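Local coordinates for protein alpha-L-arabinosidase (Xanthomonas axonopodis pv. citri, PDB 6D25) that probably releases alpha-L-arabinofuranosyl side groups from arabinoxylans by hydrolysis, including those on internal di-substituted residues, as a GH51 arabinofuranosidase, at residues 473-477 / 478-482. Residues are numbered along the deposited sequence; the frame is centred on the assembly and turned at random.
Sequences LTAPA and IATYN
Thr-480 and Ala-477 illustrate how a side-chain hydroxyl can tie a loop back on itself within three residues. Thr-480 OG1 donates a hydrogen bond of 2.7 Å to Ala-477 O, approaching at 121° to the C=O bond and 37° above the carbonyl plane. The same hydroxyl lies 3.7 Å from Ala-477 CB, so one small group meets both the carbonyl and the methyl of a single residue. On its flank, Thr-480 CB rests 3.8 Å from Ala-475 CB. Thr-480 CG2 reaches that same methyl at 4.0 Å, which adds a small apolar patch beside the polar grip.

The threonine's rotation divides this work: OG1 stands beside the backbone N (chi1 -52°), facing the carbonyl, while CG2 is anti to that N. Further out, the backbone of Ile-478 and Ala-479 rounds the bend, with a weak bond from Thr-480 N to Ile-478 O across Ala-479, in the manner of an inverse gamma-turn. The side chains of both residues set off away from 473-477, although Ile-478 CB still lies against Ala-477 C; Ala-479 packs on Phe-283.

Beyond the bend, each arm has its own anchors. Ala-475 O accepts a hydrogen bond from His-512 NE2, whereas the amide of Asn-482 is held at both ends, OD1 by Val-490 N and ND2 by Leu-391 O. The turn lies in the loop that joins the antiparallel strands 468-473 and 493-494 in the C-terminal domain's beta structure; Leu-473 at one limb and Asn-482 at the other both touch helix 393-400.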
# COMPACT_ATOMS: atom_id res chain seq x y z
N LEU A 473 -37.03 0.56 34.74
CA LEU A 473 -36.12 -0.56 34.71
C LEU A 473 -35.22 -0.49 35.96
O LEU A 473 -34.47 0.48 36.12
CB LEU A 473 -35.30 -0.50 33.43
CG LEU A 473 -34.42 -1.72 33.15
CD1 LEU A 473 -35.31 -2.97 32.93
CD2 LEU A 473 -33.60 -1.47 31.89
N THR A 474 -35.38 -1.49 36.81
CA THR A 474 -34.63 -1.60 38.05
C THR A 474 -34.62 -3.09 38.44
O THR A 474 -35.10 -3.96 37.69
CB THR A 474 -35.18 -0.66 39.14
OG1 THR A 474 -34.26 -0.60 40.24
CG2 THR A 474 -36.53 -1.07 39.66
N ALA A 475 -34.06 -3.35 39.59
CA ALA A 475 -34.01 -4.68 40.17
C ALA A 475 -33.74 -4.51 41.66
O ALA A 475 -33.30 -3.44 42.08
CB ALA A 475 -32.95 -5.54 39.49
N PRO A 476 -33.96 -5.56 42.45
CA PRO A 476 -33.74 -5.46 43.89
C PRO A 476 -32.26 -5.22 44.25
O PRO A 476 -31.99 -4.47 45.18
CB PRO A 476 -34.27 -6.79 44.46
CG PRO A 476 -35.08 -7.40 43.33
CD PRO A 476 -34.46 -6.89 42.06
N ALA A 477 -31.34 -5.73 43.45
CA ALA A 477 -29.90 -5.58 43.76
C ALA A 477 -29.16 -5.06 42.52
O ALA A 477 -29.55 -5.36 41.40
CB ALA A 477 -29.33 -6.90 44.25
N ILE A 478 -28.08 -4.31 42.74
CA ILE A 478 -27.33 -3.72 41.62
C ILE A 478 -26.75 -4.81 40.71
O ILE A 478 -26.65 -4.62 39.50
CB ILE A 478 -26.24 -2.75 42.09
CG1 ILE A 478 -25.20 -3.40 43.00
CG2 ILE A 478 -26.86 -1.52 42.74
CD1 ILE A 478 -24.08 -2.46 43.42
N ALA A 479 -26.32 -5.94 41.28
CA ALA A 479 -25.68 -6.98 40.48
C ALA A 479 -26.71 -8.03 40.06
O ALA A 479 -26.59 -9.22 40.47
CB ALA A 479 -24.59 -7.63 41.31
N THR A 480 -27.80 -7.63 39.45
CA THR A 480 -28.81 -8.58 39.00
C THR A 480 -28.68 -8.63 37.48
O THR A 480 -28.49 -7.59 36.84
CB THR A 480 -30.23 -8.15 39.42
OG1 THR A 480 -30.26 -7.89 40.82
CG2 THR A 480 -31.28 -9.18 39.07
N TYR A 481 -28.81 -9.83 36.92
CA TYR A 481 -28.76 -10.01 35.49
C TYR A 481 -29.79 -11.09 35.10
O TYR A 481 -30.33 -11.76 35.94
CB TYR A 481 -27.34 -10.38 35.04
CG TYR A 481 -26.70 -11.53 35.79
CD1 TYR A 481 -26.91 -12.84 35.41
CD2 TYR A 481 -25.84 -11.31 36.85
CE1 TYR A 481 -26.32 -13.90 36.07
CE2 TYR A 481 -25.26 -12.35 37.55
CZ TYR A 481 -25.47 -13.65 37.12
OH TYR A 481 -24.91 -14.70 37.75
N ASN A 482 -30.06 -11.21 33.82
CA ASN A 482 -31.03 -12.16 33.30
C ASN A 482 -30.30 -13.45 32.90
O ASN A 482 -29.19 -13.41 32.35
CB ASN A 482 -31.78 -11.55 32.13
CG ASN A 482 -32.70 -10.43 32.55
OD1 ASN A 482 -33.16 -10.43 33.70
ND2 ASN A 482 -32.94 -9.48 31.65